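Local structure of hypothetical protein ST1444 (Sulfolobus tokodaii, 2EO0) at residues A[26-31]-A[47-52]; A[53-58]-A[88-93]. The protein resolves four-way DNA junctions formed in recombination, probably as a magnesium-dependent endonuclease that introduces paired nicks in opposing strands. One frame throughout, in Å; residues are numbered along the deposited sequence.

Contact 1. Residues A[26-31]-A[47-52]; sequences GFAVIR and IALKSG
A28 and I30 pair with L49 and I47 across two antiparallel strands, 28-30 and 47-50, whose axes run 4.8 Å apart at 169° and are tied by four backbone hydrogen bonds. A28 N reaches L49 O at 2.7 Å and A28 O receives L49 N; I30 and I47 exchange a second, longer couple, with I30 N 3.1 Å from I47 O. Between these two hydrogen-bonded pairs sits the non-hydrogen-bonded pair V29-A48.

Beyond the paired residues F27 meets K50. With CG of K50 anti to its backbone N (chi1 -177°) and the chain extended beyond it, the aliphatic part of the lysine lies across one face of the phenyl ring, its course roughly perpendicular to that of the F27 side chain. Its CD lies over that face, 3.8 Å from the F27 centroid, a CH-pi contact, while K50 CB approaches F27 CD2 at 3.5 Å. The methyl of A48 meets F27 obliquely, CB to CD2 at 3.8 Å. On the face shared by A28, I30, I47 and L49, the delta methyl of I30 folds over the neighbouring strand, CD1 lying 3.5 Å from I47 CB. G26, with positive phi, closes a Schellman motif at the end of helix 13-24 and turns the chain into the strand.

The ammonium of K50 is held beyond the ring by the carbonyl O of K25 and a salt bridge to E136. Helix 13-24 covers V29 and A48 through L22, and helix 128-143 backs F27 with V135. I30 and I47 pack on I30 of the second subunit, so the face of this strand pair that bears them enters the dimer interface, whereas A48 continues the sheet by backbone bonding to I55 in strand 53-61.

Contact 2. Residues A[53-58]-A[88-93]; sequences VIILIE and ELFLGV
L56 and L89 face each other across parallel strands 53-58 and 88-93, which run 4.6 Å apart at 28°. Five backbone hydrogen bonds join them, each strand supplying donors and acceptors: L56 N bonds E88 O, F90 N bonds L56 O at 2.7 Å, E58 N bonds F90 O at 3.0 Å, and G92 N bonds E58 O at 2.7 Å. CA-H...O contacts accompany them, as from I57 CA to F90 O at 3.4 Å.

Among the apolar contacts the closest is L89 CD1 on L56 CB, 3.3 Å; a chi1 of 179° sends the L89 branch away from its own N and back across the strand gap. On the other face I55 CG2 meets F90 CE1 obliquely at 4.4 Å, and L56 O lies in the plane of the F90 ring, at its edge.

The acidic ends turn off the contact. E88 OE2 is hydrogen-bonded to Y134 OH and makes a salt bridge with K138, both in helix 128-143, whereas E58 bends toward D45, whose backbone N gives OE1 a weak hydrogen bond. Strand 88-93 grips E58 by both its N and its O, consistent with a fixed position for a carboxylate that probably binds magnesium.

Contact 1 and contact 2 are built from four neighbouring strands of one mixed five-stranded sheet, ordered 28-30, 46-50, 53-61, 88-95 and 98-103, and their centres lie about 11 Å apart. They come in series along the chain. The turn from strand 46-50 into strand 53-61 joins them, and the connection between the parallel strands of contact 2 runs through strand 68-70 and helix 72-85. They touch directly, F27 CE2 packing 3.4 Å from I55 CD1. Contact 1 includes the outermost strand 28-30 and meets the second subunit; contact 2 lies near the chain's centre. This is consistent with a PDDEXK nuclease core, whose likely magnesium ligands D45, just before strand 46-50, and E58, on strand 53-61, lie close together.

Contact 1. Residues A[26-31]-A[47-52]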
loop_
_atom_site.group_PDB
_atom_site.type_symbol
_atom_site.label_atom_id
_atom_site.label_comp_id
_atom_site.label_asym_id
_atom_site.label_seq_id
_atom_site.Cartn_x
_atom_site.Cartn_y
_atom_site.Cartn_z
ATOM N N GLY A 26 -12.929 1.363 7.194
ATOM C CA GLY A 26 -12.361 2.499 6.507
ATOM C C GLY A 26 -10.998 2.368 5.862
ATOM O O GLY A 26 -10.415 3.376 5.498
ATOM N N PHE A 27 -10.470 1.165 5.696
ATOM C CA PHE A 27 -9.150 1.061 5.072
ATOM C C PHE A 27 -9.234 1.044 3.563
ATOM O O PHE A 27 -10.280 0.753 2.995
ATOM C CB PHE A 27 -8.411 -0.216 5.509
ATOM C CG PHE A 27 -7.872 -0.165 6.900
ATOM C CD1 PHE A 27 -8.725 -0.220 7.997
ATOM C CD2 PHE A 27 -6.506 -0.091 7.118
ATOM C CE1 PHE A 27 -8.227 -0.204 9.294
ATOM C CE2 PHE A 27 -5.995 -0.073 8.413
ATOM C CZ PHE A 27 -6.861 -0.129 9.507
ATOM N N ALA A 28 -8.116 1.376 2.929
ATOM C CA ALA A 28 -7.978 1.323 1.468
ATOM C C ALA A 28 -7.210 0.016 1.431
ATOM O O ALA A 28 -6.120 -0.071 1.986
ATOM C CB ALA A 28 -7.115 2.464 0.971
ATOM N N VAL A 29 -7.779 -1.008 0.807
ATOM C CA VAL A 29 -7.136 -2.314 0.828
ATOM C C VAL A 29 -6.997 -3.038 -0.490
ATOM O O VAL A 29 -7.913 -3.006 -1.301
ATOM C CB VAL A 29 -7.923 -3.257 1.748
ATOM C CG1 VAL A 29 -7.121 -4.545 1.988
ATOM C CG2 VAL A 29 -8.301 -2.537 3.039
ATOM N N ILE A 30 -5.860 -3.703 -0.700
ATOM C CA ILE A 30 -5.671 -4.503 -1.919
ATOM C C ILE A 30 -4.952 -5.843 -1.630
ATOM O O ILE A 30 -4.286 -5.998 -0.600
ATOM C CB ILE A 30 -4.903 -3.738 -3.042
ATOM C CG1 ILE A 30 -3.405 -3.729 -2.772
ATOM C CG2 ILE A 30 -5.437 -2.296 -3.149
ATOM C CD1 ILE A 30 -2.997 -2.642 -1.823
ATOM N N ARG A 31 -5.087 -6.795 -2.552
ATOM C CA ARG A 31 -4.487 -8.114 -2.397
ATOM C C ARG A 31 -3.364 -8.496 -3.351
ATOM O O ARG A 31 -2.651 -7.643 -3.881
ATOM C CB ARG A 31 -5.566 -9.187 -2.469
ATOM C CG ARG A 31 -6.331 -9.395 -1.187
ATOM C CD ARG A 31 -7.378 -10.450 -1.417
ATOM N NE ARG A 31 -6.773 -11.727 -1.779
ATOM C CZ ARG A 31 -7.248 -12.532 -2.725
ATOM N NH1 ARG A 31 -8.335 -12.190 -3.413
ATOM N NH2 ARG A 31 -6.643 -13.682 -2.977
ATOM N N ILE A 47 -2.208 -5.647 1.804
ATOM C CA ILE A 47 -1.622 -4.342 1.982
ATOM C C ILE A 47 -2.801 -3.463 2.307
ATOM O O ILE A 47 -3.713 -3.301 1.489
ATOM C CB ILE A 47 -0.923 -3.864 0.694
ATOM C CG1 ILE A 47 0.294 -4.746 0.433
ATOM C CG2 ILE A 47 -0.571 -2.404 0.823
ATOM C CD1 ILE A 47 1.080 -4.377 -0.782
ATOM N N ALA A 48 -2.774 -2.899 3.505
ATOM C CA ALA A 48 -3.870 -2.064 3.985
ATOM C C ALA A 48 -3.402 -0.651 4.375
ATOM O O ALA A 48 -2.489 -0.493 5.183
ATOM C CB ALA A 48 -4.545 -2.763 5.181
ATOM N N LEU A 49 -4.051 0.365 3.797
ATOM C CA LEU A 49 -3.706 1.755 4.062
ATOM C C LEU A 49 -4.865 2.527 4.680
ATOM O O LEU A 49 -6.037 2.321 4.345
ATOM C CB LEU A 49 -3.302 2.463 2.757
ATOM C CG LEU A 49 -2.588 1.589 1.724
ATOM C CD1 LEU A 49 -2.774 2.196 0.324
ATOM C CD2 LEU A 49 -1.125 1.444 2.104
ATOM N N LYS A 50 -4.521 3.418 5.593
ATOM C CA LYS A 50 -5.524 4.229 6.217
ATOM C C LYS A 50 -4.884 5.435 6.867
ATOM O O LYS A 50 -4.004 5.301 7.720
ATOM C CB LYS A 50 -6.316 3.439 7.272
ATOM C CG LYS A 50 -7.443 4.287 7.891
ATOM C CD LYS A 50 -8.341 3.511 8.866
ATOM C CE LYS A 50 -9.443 4.436 9.420
ATOM N NZ LYS A 50 -10.433 3.732 10.296
ATOM N N SER A 51 -5.322 6.613 6.443
ATOM C CA SER A 51 -4.822 7.855 7.015
ATOM C C SER A 51 -3.298 7.993 7.036
ATOM O O SER A 51 -2.737 8.506 7.977
ATOM C CB SER A 51 -5.383 7.992 8.435
ATOM O OG SER A 51 -6.777 7.655 8.468
ATOM N N GLY A 52 -2.616 7.564 5.981
ATOM C CA GLY A 52 -1.174 7.690 5.995
ATOM C C GLY A 52 -0.420 6.547 6.677
ATOM O O GLY A 52 0.819 6.528 6.623
#

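Contact 2. Residues A[53-58]-A[88-93]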
loop_
_atom_site.group_PDB
_atom_site.type_symbol
_atom_site.label_atom_id
_atom_site.label_comp_id
_atom_site.label_asym_id
_atom_site.label_seq_id
_atom_site.Cartn_x
_atom_site.Cartn_y
_atom_site.Cartn_z
ATOM N N VAL A 53 -1.115 5.611 7.334
ATOM C CA VAL A 53 -0.411 4.487 7.962
ATOM C C VAL A 53 -0.486 3.256 7.050
ATOM O O VAL A 53 -1.522 2.957 6.454
ATOM C CB VAL A 53 -0.975 4.156 9.380
ATOM C CG1 VAL A 53 -0.362 2.849 9.915
ATOM C CG2 VAL A 53 -0.635 5.287 10.343
ATOM N N ILE A 54 0.639 2.570 6.923
ATOM C CA ILE A 54 0.760 1.396 6.062
ATOM C C ILE A 54 0.850 0.125 6.885
ATOM O O ILE A 54 1.748 -0.001 7.732
ATOM C CB ILE A 54 2.084 1.440 5.234
ATOM C CG1 ILE A 54 2.183 2.729 4.406
ATOM C CG2 ILE A 54 2.203 0.199 4.359
ATOM C CD1 ILE A 54 3.618 2.937 3.788
ATOM N N ILE A 55 -0.055 -0.821 6.657
ATOM C CA ILE A 55 0.048 -2.082 7.379
ATOM C C ILE A 55 0.092 -3.251 6.406
ATOM O O ILE A 55 -0.750 -3.404 5.506
ATOM C CB ILE A 55 -1.068 -2.268 8.438
ATOM C CG1 ILE A 55 -2.434 -2.180 7.787
ATOM C CG2 ILE A 55 -0.949 -1.162 9.533
ATOM C CD1 ILE A 55 -3.564 -2.367 8.785
ATOM N N LEU A 56 1.132 -4.053 6.568
ATOM C CA LEU A 56 1.344 -5.192 5.712
ATOM C C LEU A 56 0.999 -6.474 6.469
ATOM O O LEU A 56 1.358 -6.635 7.648
ATOM C CB LEU A 56 2.804 -5.177 5.263
ATOM C CG LEU A 56 3.249 -3.835 4.640
ATOM C CD1 LEU A 56 4.743 -3.847 4.323
ATOM C CD2 LEU A 56 2.440 -3.584 3.382
ATOM N N ILE A 57 0.278 -7.378 5.812
ATOM C CA ILE A 57 -0.080 -8.616 6.469
ATOM C C ILE A 57 0.121 -9.838 5.612
ATOM O O ILE A 57 -0.367 -9.929 4.491
ATOM C CB ILE A 57 -1.545 -8.619 6.939
ATOM C CG1 ILE A 57 -1.851 -7.347 7.743
ATOM C CG2 ILE A 57 -1.804 -9.855 7.809
ATOM C CD1 ILE A 57 -3.321 -7.147 7.987
ATOM N N GLU A 58 0.859 -10.785 6.164
ATOM C CA GLU A 58 1.122 -12.051 5.512
ATOM C C GLU A 58 0.210 -13.025 6.279
ATOM O O GLU A 58 0.234 -13.096 7.507
ATOM C CB GLU A 58 2.611 -12.378 5.674
ATOM C CG GLU A 58 3.124 -13.625 4.968
ATOM C CD GLU A 58 2.816 -13.669 3.488
ATOM O OE1 GLU A 58 2.811 -12.600 2.837
ATOM O OE2 GLU A 58 2.591 -14.795 2.981
ATOM N N GLU A 88 4.285 -1.176 8.613
ATOM C CA GLU A 88 4.359 -2.116 9.723
ATOM C C GLU A 88 3.883 -3.471 9.229
ATOM O O GLU A 88 2.752 -3.616 8.772
ATOM C CB GLU A 88 3.486 -1.657 10.873
ATOM C CG GLU A 88 4.211 -0.804 11.859
ATOM C CD GLU A 88 3.900 -1.219 13.282
ATOM O OE1 GLU A 88 4.495 -2.211 13.775
ATOM O OE2 GLU A 88 3.044 -0.552 13.896
ATOM N N LEU A 89 4.760 -4.460 9.325
ATOM C CA LEU A 89 4.464 -5.795 8.857
ATOM C C LEU A 89 3.992 -6.744 9.968
ATOM O O LEU A 89 4.631 -6.830 11.019
ATOM C CB LEU A 89 5.710 -6.359 8.192
ATOM C CG LEU A 89 5.507 -7.764 7.686
ATOM C CD1 LEU A 89 4.488 -7.702 6.580
ATOM C CD2 LEU A 89 6.824 -8.369 7.233
ATOM N N PHE A 90 2.895 -7.461 9.714
ATOM C CA PHE A 90 2.323 -8.408 10.671
ATOM C C PHE A 90 2.149 -9.814 10.090
ATOM O O PHE A 90 1.960 -9.996 8.877
ATOM C CB PHE A 90 0.927 -7.960 11.137
ATOM C CG PHE A 90 0.917 -6.664 11.915
ATOM C CD1 PHE A 90 1.075 -5.443 11.270
ATOM C CD2 PHE A 90 0.753 -6.671 13.295
ATOM C CE1 PHE A 90 1.072 -4.260 11.982
ATOM C CE2 PHE A 90 0.747 -5.482 14.019
ATOM C CZ PHE A 90 0.906 -4.274 13.361
ATOM N N LEU A 91 2.188 -10.807 10.972
ATOM C CA LEU A 91 1.945 -12.192 10.573
ATOM C C LEU A 91 0.539 -12.557 11.081
ATOM O O LEU A 91 0.270 -12.532 12.289
ATOM C CB LEU A 91 2.973 -13.138 11.202
ATOM C CG LEU A 91 2.679 -14.640 11.087
ATOM C CD1 LEU A 91 2.829 -15.083 9.667
ATOM C CD2 LEU A 91 3.652 -15.451 11.999
ATOM N N GLY A 92 -0.366 -12.854 10.161
ATOM C CA GLY A 92 -1.694 -13.245 10.580
ATOM C C GLY A 92 -1.848 -14.746 10.448
ATOM O O GLY A 92 -1.655 -15.280 9.357
ATOM N N VAL A 93 -2.191 -15.437 11.535
ATOM C CA VAL A 93 -2.349 -16.896 11.467
ATOM C C VAL A 93 -3.763 -17.391 11.712
ATOM O O VAL A 93 -4.420 -16.987 12.670
ATOM C CB VAL A 93 -1.446 -17.631 12.483
ATOM C CG1 VAL A 93 -1.409 -19.132 12.142
ATOM C CG2 VAL A 93 -0.034 -17.011 12.483
#